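Side-chain contacts in quinoline 2-oxidoreductase large subunit (Pseudomonas putida, PDB 1T3Q), which forms the molybdenum-bearing subunit of a molybdenum hydroxylase that oxidises quinoline at carbon 2, using a molybdopterin cytosine dinucleotide cofactor: residues Thr24-Gly29 against Val248-Gly253; Cys199-Arg204 against Tyr711-Thr716. One frame throughout, in Å; residues are numbered along the deposited sequence.

Contact 1: residues Thr24-Gly29 against Val248-Gly253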
loop_
_atom_site.group_PDB
_atom_site.type_symbol
_atom_site.label_atom_id
_atom_site.label_comp_id
_atom_site.label_asym_id
_atom_site.label_seq_id
_atom_site.Cartn_x
_atom_site.Cartn_y
_atom_site.Cartn_z
ATOM N N THR B 24 -6.999 0.771 19.925
ATOM C CA THR B 24 -6.882 2.199 19.670
ATOM C C THR B 24 -7.301 2.616 18.266
ATOM O O THR B 24 -8.040 3.588 18.107
ATOM C CB THR B 24 -5.460 2.701 19.990
ATOM O OG1 THR B 24 -5.148 2.361 21.349
ATOM C CG2 THR B 24 -5.377 4.216 19.843
ATOM N N ARG B 25 -6.865 1.893 17.241
ATOM C CA ARG B 25 -7.281 2.279 15.902
ATOM C C ARG B 25 -8.747 1.914 15.668
ATOM O O ARG B 25 -9.458 2.603 14.938
ATOM C CB ARG B 25 -6.394 1.625 14.829
ATOM C CG ARG B 25 -6.554 0.123 14.644
ATOM C CD ARG B 25 -5.736 -0.322 13.417
ATOM N NE ARG B 25 -5.749 -1.769 13.192
ATOM C CZ ARG B 25 -5.074 -2.652 13.923
ATOM N NH1 ARG B 25 -4.324 -2.243 14.941
ATOM N NH2 ARG B 25 -5.135 -3.947 13.623
ATOM N N LEU B 26 -9.203 0.840 16.305
ATOM C CA LEU B 26 -10.577 0.378 16.139
ATOM C C LEU B 26 -11.613 1.218 16.894
ATOM O O LEU B 26 -12.811 1.094 16.649
ATOM C CB LEU B 26 -10.690 -1.094 16.558
ATOM C CG LEU B 26 -9.801 -2.081 15.783
ATOM C CD1 LEU B 26 -9.964 -3.481 16.369
ATOM C CD2 LEU B 26 -10.158 -2.064 14.296
ATOM N N LEU B 27 -11.149 2.073 17.800
ATOM C CA LEU B 27 -12.044 2.934 18.579
ATOM C C LEU B 27 -12.056 4.360 18.036
ATOM O O LEU B 27 -12.871 5.188 18.453
ATOM C CB LEU B 27 -11.603 2.967 20.051
ATOM C CG LEU B 27 -11.956 1.780 20.945
ATOM C CD1 LEU B 27 -11.006 1.721 22.137
ATOM C CD2 LEU B 27 -13.399 1.910 21.396
ATOM N N THR B 28 -11.152 4.644 17.105
ATOM C CA THR B 28 -11.046 5.977 16.529
ATOM C C THR B 28 -11.436 6.047 15.060
ATOM O O THR B 28 -11.191 7.057 14.397
ATOM C CB THR B 28 -9.619 6.506 16.668
ATOM O OG1 THR B 28 -8.707 5.559 16.090
ATOM C CG2 THR B 28 -9.273 6.719 18.145
ATOM N N GLY B 29 -12.043 4.979 14.555
ATOM C CA GLY B 29 -12.444 4.960 13.160
ATOM C C GLY B 29 -11.263 4.758 12.229
ATOM O O GLY B 29 -11.366 4.994 11.025
ATOM N N VAL B 248 -4.621 -9.325 3.997
ATOM C CA VAL B 248 -5.803 -9.357 4.841
ATOM C C VAL B 248 -5.852 -8.093 5.683
ATOM O O VAL B 248 -4.956 -7.842 6.484
ATOM C CB VAL B 248 -5.785 -10.569 5.795
ATOM C CG1 VAL B 248 -7.123 -10.680 6.529
ATOM C CG2 VAL B 248 -5.500 -11.850 5.003
ATOM N N PRO B 249 -6.887 -7.268 5.490
ATOM C CA PRO B 249 -6.990 -6.038 6.284
ATOM C C PRO B 249 -7.630 -6.425 7.609
ATOM O O PRO B 249 -7.689 -7.604 7.941
ATOM C CB PRO B 249 -7.892 -5.159 5.427
ATOM C CG PRO B 249 -8.834 -6.156 4.808
ATOM C CD PRO B 249 -7.920 -7.323 4.439
ATOM N N ASP B 250 -8.081 -5.447 8.386
ATOM C CA ASP B 250 -8.768 -5.779 9.625
ATOM C C ASP B 250 -10.061 -6.430 9.146
ATOM O O ASP B 250 -10.631 -6.001 8.142
ATOM C CB ASP B 250 -9.082 -4.517 10.435
ATOM C CG ASP B 250 -7.838 -3.895 11.051
ATOM O OD1 ASP B 250 -7.009 -4.661 11.581
ATOM O OD2 ASP B 250 -7.695 -2.649 11.023
ATOM N N VAL B 251 -10.507 -7.472 9.833
ATOM C CA VAL B 251 -11.733 -8.183 9.459
ATOM C C VAL B 251 -12.811 -8.044 10.528
ATOM O O VAL B 251 -12.566 -8.320 11.708
ATOM C CB VAL B 251 -11.431 -9.689 9.211
ATOM C CG1 VAL B 251 -12.706 -10.439 8.898
ATOM C CG2 VAL B 251 -10.448 -9.829 8.063
ATOM N N GLY B 252 -14.006 -7.625 10.105
ATOM C CA GLY B 252 -15.115 -7.428 11.027
ATOM C C GLY B 252 -15.887 -8.680 11.399
ATOM O O GLY B 252 -17.104 -8.753 11.207
ATOM N N GLY B 253 -15.184 -9.665 11.951
ATOM C CA GLY B 253 -15.836 -10.902 12.337
ATOM C C GLY B 253 -15.782 -11.924 11.218
ATOM O O GLY B 253 -15.960 -11.578 10.049
#

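Contact 2: residues Cys199-Arg204 against Tyr711-Thr716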
loop_
_atom_site.group_PDB
_atom_site.type_symbol
_atom_site.label_atom_id
_atom_site.label_comp_id
_atom_site.label_asym_id
_atom_site.label_seq_id
_atom_site.Cartn_x
_atom_site.Cartn_y
_atom_site.Cartn_z
ATOM N N CYS B 199 -23.478 -14.666 10.151
ATOM C CA CYS B 199 -23.937 -13.282 10.207
ATOM C C CYS B 199 -22.953 -12.302 10.867
ATOM O O CYS B 199 -23.276 -11.649 11.864
ATOM C CB CYS B 199 -25.301 -13.231 10.920
ATOM S SG CYS B 199 -26.230 -11.686 10.697
ATOM N N PRO B 200 -21.727 -12.198 10.332
ATOM C CA PRO B 200 -20.762 -11.265 10.920
ATOM C C PRO B 200 -21.265 -9.857 10.593
ATOM O O PRO B 200 -21.936 -9.676 9.582
ATOM C CB PRO B 200 -19.468 -11.608 10.186
ATOM C CG PRO B 200 -19.968 -12.020 8.825
ATOM C CD PRO B 200 -21.143 -12.904 9.178
ATOM N N MET B 201 -20.965 -8.862 11.430
ATOM C CA MET B 201 -21.448 -7.510 11.136
ATOM C C MET B 201 -20.862 -6.971 9.833
ATOM O O MET B 201 -21.505 -6.176 9.142
ATOM C CB MET B 201 -21.170 -6.556 12.306
ATOM C CG MET B 201 -22.121 -6.762 13.482
ATOM S SD MET B 201 -23.889 -6.593 13.036
ATOM C CE MET B 201 -24.303 -8.315 12.664
ATOM N N GLU B 202 -19.643 -7.388 9.500
ATOM C CA GLU B 202 -19.033 -6.987 8.234
ATOM C C GLU B 202 -19.258 -8.159 7.281
ATOM O O GLU B 202 -18.903 -9.294 7.599
ATOM C CB GLU B 202 -17.527 -6.767 8.369
ATOM C CG GLU B 202 -16.847 -6.543 7.020
ATOM C CD GLU B 202 -15.355 -6.792 7.060
ATOM O OE1 GLU B 202 -14.942 -7.871 7.539
ATOM O OE2 GLU B 202 -14.592 -5.919 6.606
ATOM N N THR B 203 -19.845 -7.895 6.120
ATOM C CA THR B 203 -20.095 -8.961 5.157
ATOM C C THR B 203 -18.789 -9.325 4.457
ATOM O O THR B 203 -17.734 -8.762 4.756
ATOM C CB THR B 203 -21.112 -8.515 4.092
ATOM O OG1 THR B 203 -20.622 -7.342 3.434
ATOM C CG2 THR B 203 -22.462 -8.217 4.734
ATOM N N ARG B 204 -18.856 -10.256 3.513
ATOM C CA ARG B 204 -17.658 -10.658 2.788
ATOM C C ARG B 204 -17.269 -9.609 1.760
ATOM O O ARG B 204 -18.103 -8.833 1.288
ATOM C CB ARG B 204 -17.878 -11.998 2.084
ATOM C CG ARG B 204 -18.217 -13.147 3.026
ATOM C CD ARG B 204 -18.596 -14.382 2.223
ATOM N NE ARG B 204 -19.696 -14.106 1.305
ATOM C CZ ARG B 204 -20.058 -14.915 0.316
ATOM N NH1 ARG B 204 -21.071 -14.587 -0.478
ATOM N NH2 ARG B 204 -19.403 -16.052 0.113
ATOM N N TYR B 711 -34.114 -12.371 10.133
ATOM C CA TYR B 711 -33.079 -13.178 10.769
ATOM C C TYR B 711 -32.692 -12.423 12.033
ATOM O O TYR B 711 -32.003 -11.402 11.978
ATOM C CB TYR B 711 -31.850 -13.330 9.872
ATOM C CG TYR B 711 -30.883 -14.366 10.400
ATOM C CD1 TYR B 711 -31.138 -15.729 10.230
ATOM C CD2 TYR B 711 -29.745 -13.991 11.121
ATOM C CE1 TYR B 711 -30.281 -16.697 10.772
ATOM C CE2 TYR B 711 -28.883 -14.952 11.666
ATOM C CZ TYR B 711 -29.160 -16.300 11.486
ATOM O OH TYR B 711 -28.332 -17.252 12.041
ATOM N N LEU B 712 -33.136 -12.944 13.169
ATOM C CA LEU B 712 -32.909 -12.308 14.450
ATOM C C LEU B 712 -31.674 -12.768 15.216
ATOM O O LEU B 712 -31.593 -13.927 15.629
ATOM C CB LEU B 712 -34.143 -12.527 15.330
ATOM C CG LEU B 712 -35.504 -12.399 14.639
ATOM C CD1 LEU B 712 -36.608 -12.712 15.643
ATOM C CD2 LEU B 712 -35.666 -10.992 14.070
ATOM N N ILE B 713 -30.710 -11.868 15.396
ATOM C CA ILE B 713 -29.531 -12.216 16.175
ATOM C C ILE B 713 -29.682 -11.519 17.526
ATOM O O ILE B 713 -30.363 -10.497 17.646
ATOM C CB ILE B 713 -28.202 -11.796 15.507
ATOM C CG1 ILE B 713 -28.181 -10.290 15.255
ATOM C CG2 ILE B 713 -27.984 -12.604 14.220
ATOM C CD1 ILE B 713 -26.824 -9.784 14.828
ATOM N N PRO B 714 -29.051 -12.069 18.565
ATOM C CA PRO B 714 -29.164 -11.464 19.892
ATOM C C PRO B 714 -28.751 -10.008 20.071
ATOM O O PRO B 714 -27.803 -9.515 19.458
ATOM C CB PRO B 714 -28.375 -12.425 20.791
ATOM C CG PRO B 714 -27.515 -13.217 19.848
ATOM C CD PRO B 714 -28.357 -13.365 18.619
ATOM N N THR B 715 -29.501 -9.331 20.934
ATOM C CA THR B 715 -29.259 -7.935 21.264
ATOM C C THR B 715 -28.891 -7.881 22.748
ATOM O O THR B 715 -28.843 -8.910 23.425
ATOM C CB THR B 715 -30.524 -7.093 21.075
ATOM O OG1 THR B 715 -31.498 -7.497 22.046
ATOM C CG2 THR B 715 -31.105 -7.290 19.680
ATOM N N THR B 716 -28.636 -6.675 23.245
ATOM C CA THR B 716 -28.299 -6.468 24.650
ATOM C C THR B 716 -29.414 -6.979 25.569
ATOM O O THR B 716 -29.189 -7.215 26.757
ATOM C CB THR B 716 -28.113 -4.969 24.943
ATOM O OG1 THR B 716 -29.214 -4.250 24.376
ATOM C CG2 THR B 716 -26.812 -4.452 24.357
#

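Contact 1: residues Thr24-Gly29 against Val248-Gly253
Arg25 and Asp250 meet in a side-on, two-pronged salt bridge that ties the short N-terminal helix 23-27 to the loop following strand 244-247, a loop whose last residue here, Gly253, touches the pterin cytosine dinucleotide. The arginine CG sits between the backbone N and the carbonyl carbon (chi1 70°), and from there the chain runs extended to NE, carrying the guanidinium across to the carboxylate. Each carboxylate oxygen receives one nitrogen of the guanidinium: NE donates to Asp250 OD2 at 3.0 Å, and NH2 to Asp250 OD1 at 2.9 Å. Both bonds are nearly straight and use the syn side of the acid, although the two flat groups are turned 26° against each other. NH2 is shared with Glu511 in a second salt bridge, and OD2 also accepts the backbone N of Arg32; together these partners should hold both groups against rotation. Leu26, next along the helix, brings its CD2 methyl within van der Waals reach of the carboxylate, 4.1 Å from Asp250 OD2, while Leu105 of the small subunit also packs on this leucine. Gln96 of the small subunit donates a hydrogen bond to Leu27 O, which places the helix at that subunit's border. Thr28 OG1 donates to the carbonyl O of Thr24, four residues earlier, at 2.9 Å.

Contact 2: residues Cys199-Arg204 against Tyr711-Thr716
Cys199 and Met201 pack against Tyr711 and Ile713 in a buried apolar contact between two irregular loops, one leading into strand 205-211 and the other into strand 722-726. The loops belong to the two molybdopterin cofactor-binding regions of the chain and meet beside the iron-sulfur cluster, which Met201 touches. Aliphatic contact is tightest at the methionine. Its side chain is bent at chi2 (-57°) and again at chi3, which brings the methyl CE round to meet Ile713 CD1 tip to tip at 3.6 Å. Phe109 of the small subunit packs on the same methionine, and Arg143 of that subunit lies on Ile713, so the small subunit packs on both members of the pair. The other branch of the isoleucine serves the cysteine: CG2 stands 4.0 Å from Cys199 SG, and Ile713 thus spans both residues with two separate methyl groups. Sulfur-aromatic contact is looser. Cys199 SG lies 5.3 Å from the centroid of the Tyr711 ring, 65° off the ring normal, an oblique approach. The cysteine's CB comes nearer, 4.0 Å from Tyr711 CE2. Phe289 of helix 285-291 also meets the tyrosine ring, with the planes at about 55°. Two hydrogen bonds to Ser197 flank the contact: Tyr711 OH is bonded to the backbone N of Ser197, tethering the ring to the chain just ahead of Cys199. The backbone N of Cys199 is itself hydrogen-bonded to Ser197 OG.

Overall arrangement
Contact 1 is a surface contact made almost wholly of charge, whereas contact 2 is buried and relies on methyl groups, sulfur and an aromatic ring. Their centres lie about 17 Å apart, and no segment is shared, yet the loops 248-253 and 199-204 touch directly: Glu202 OE1 lies 2.7 Å from Gly252 N, a probable hydrogen bond, and Pro200 CB packs against Gly253 O. Glu202 also forms a salt bridge with Lys258, which in turn bonds to Gly253 O. Both contacts border the small subunit. Contact 1 has Gly253 in the pterin dinucleotide pocket, while contact 2 reaches the iron-sulfur cluster through Met201.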